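PDB 4N6F: putative thiosugar synthase, which probably makes a 2-thiosugar by placing sulphur from a carrier protein onto a sugar phosphate bound in a TIM-barrel pocket. Local coordinates for residues Arg181-Ile184 / Glu185-Ile189. Sequence-based numbering, arbitrary orientation.
With CA (calcium ion), chain E.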
loop_
_atom_site.group_PDB
_atom_site.type_symbol
_atom_site.label_atom_id
_atom_site.label_comp_id
_atom_site.label_asym_id
_atom_site.label_seq_id
_atom_site.Cartn_x
_atom_site.Cartn_y
_atom_site.Cartn_z
ATOM N N ARG A 181 6.337 -4.863 14.731
ATOM C CA ARG A 181 7.673 -4.886 14.118
ATOM C C ARG A 181 8.705 -5.537 15.043
ATOM O O ARG A 181 9.452 -6.415 14.622
ATOM C CB ARG A 181 8.137 -3.475 13.757
ATOM C CG ARG A 181 9.435 -3.419 12.952
ATOM C CD ARG A 181 9.961 -1.987 12.831
ATOM N NE ARG A 181 8.974 -1.068 12.240
ATOM C CZ ARG A 181 8.414 -0.014 12.849
ATOM N NH1 ARG A 181 7.526 0.723 12.190
ATOM N NH2 ARG A 181 8.736 0.328 14.098
ATOM N N GLU A 182 8.733 -5.099 16.299
ATOM C CA GLU A 182 9.611 -5.685 17.311
ATOM C C GLU A 182 9.372 -7.176 17.480
ATOM O O GLU A 182 10.315 -7.955 17.610
ATOM C CB GLU A 182 9.420 -5.001 18.670
ATOM C CG GLU A 182 10.134 -5.720 19.813
ATOM C CD GLU A 182 9.975 -5.024 21.153
ATOM O OE1 GLU A 182 10.817 -4.163 21.488
ATOM O OE2 GLU A 182 9.010 -5.359 21.873
ATOM N N LEU A 183 8.103 -7.562 17.508
ATOM C CA LEU A 183 7.743 -8.965 17.679
ATOM C C LEU A 183 8.263 -9.784 16.499
ATOM O O LEU A 183 8.844 -10.858 16.687
ATOM C CB LEU A 183 6.231 -9.097 17.838
ATOM C CG LEU A 183 5.651 -10.491 18.061
ATOM C CD1 LEU A 183 4.273 -10.406 18.703
ATOM C CD2 LEU A 183 5.564 -11.269 16.759
ATOM N N ILE A 184 8.082 -9.268 15.284
ATOM C CA ILE A 184 8.583 -9.942 14.086
ATOM C C ILE A 184 10.113 -10.091 14.105
ATOM O O ILE A 184 10.648 -11.145 13.727
ATOM C CB ILE A 184 8.123 -9.223 12.803
ATOM C CG1 ILE A 184 6.619 -9.398 12.633
ATOM C CG2 ILE A 184 8.823 -9.796 11.571
ATOM C CD1 ILE A 184 5.996 -8.468 11.612
ATOM N N GLU A 185 10.812 -9.050 14.554
ATOM C CA GLU A 185 12.280 -9.118 14.704
ATOM C C GLU A 185 12.719 -10.216 15.667
ATOM O O GLU A 185 13.728 -10.861 15.440
ATOM C CB GLU A 185 12.854 -7.787 15.206
ATOM C CG GLU A 185 12.739 -6.641 14.210
ATOM C CD GLU A 185 13.213 -5.301 14.775
ATOM O OE1 GLU A 185 13.687 -5.256 15.932
ATOM O OE2 GLU A 185 13.107 -4.287 14.060
ATOM N N GLN A 186 11.962 -10.424 16.734
ATOM C CA GLN A 186 12.359 -11.351 17.805
ATOM C C GLN A 186 11.950 -12.800 17.572
ATOM O O GLN A 186 12.485 -13.713 18.204
ATOM C CB GLN A 186 11.772 -10.875 19.142
ATOM C CG GLN A 186 12.453 -9.634 19.696
ATOM C CD GLN A 186 13.945 -9.824 19.908
ATOM O OE1 GLN A 186 14.736 -8.966 19.541
ATOM N NE2 GLN A 186 14.337 -10.952 20.485
ATOM N N ILE A 187 11.002 -13.013 16.667
ATOM C CA ILE A 187 10.368 -14.320 16.484
ATOM C C ILE A 187 10.868 -14.967 15.196
ATOM O O ILE A 187 11.028 -14.307 14.193
ATOM C CB ILE A 187 8.826 -14.149 16.489
ATOM C CG1 ILE A 187 8.363 -13.633 17.858
ATOM C CG2 ILE A 187 8.104 -15.438 16.158
ATOM C CD1 ILE A 187 8.770 -14.482 19.046
ATOM N N GLY A 188 11.141 -16.264 15.247
ATOM C CA GLY A 188 11.691 -16.987 14.110
ATOM C C GLY A 188 10.662 -17.608 13.185
ATOM O O GLY A 188 11.017 -18.144 12.141
ATOM N N ILE A 189 9.388 -17.556 13.543
ATOM C CA ILE A 189 8.364 -18.113 12.659
ATOM C C ILE A 189 7.649 -16.981 11.930
ATOM O O ILE A 189 7.593 -15.861 12.432
ATOM C CB ILE A 189 7.378 -19.029 13.401
ATOM C CG1 ILE A 189 6.783 -18.346 14.619
ATOM C CG2 ILE A 189 8.090 -20.310 13.825
ATOM C CD1 ILE A 189 5.620 -19.108 15.214
HETATM CA CA CA E . 11.973 -20.648 12.332
HETATM O O HOH W 1 12.801 -22.717 12.665
HETATM O O HOH W 2 11.624 -21.012 14.850
#
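Glu185 follows Arg181 by one helical turn and shows how the last turn of a barrel helix combines backbone bonds with side-chain contacts. Glu185 N-H bonds to Arg181 O (3.0 Å, 161° at the hydrogen). With CG beside its own backbone N (chi1 -67°), the side chain leans back over that same carbonyl. Glu185 CB lies 3.5 Å from Glu182 O, Glu185 CG comes within 3.3 Å of Arg181 O, and CD is a little farther from that oxygen. Beyond CG the chain is extended, and Glu185 OE2 ends 3.9 Å from Arg181 CG, beside the methylene chain. The two side chains run alongside each other in the same direction, yet Arg181 NE and Glu185 OE2 remain 5.5 Å apart. Farther on, Gln186 N bonds to Glu182 O, while Leu183 O receives weak bonds from Gln186 N and Ile187 N as the helix ends. Here Ile187 CG1 meets Leu183 CD2 at 3.8 Å; Ile187 also packs on neighbouring helix 147-156, and Leu183 on Val191 of the next strand in its beta-alpha-beta unit. Gly188 O then binds a calcium ion at 2.7 Å. Any Arg181-Glu185 attraction is therefore probably weak; backbone bonds hold the turn, while Leu183-Ile187 packs its end.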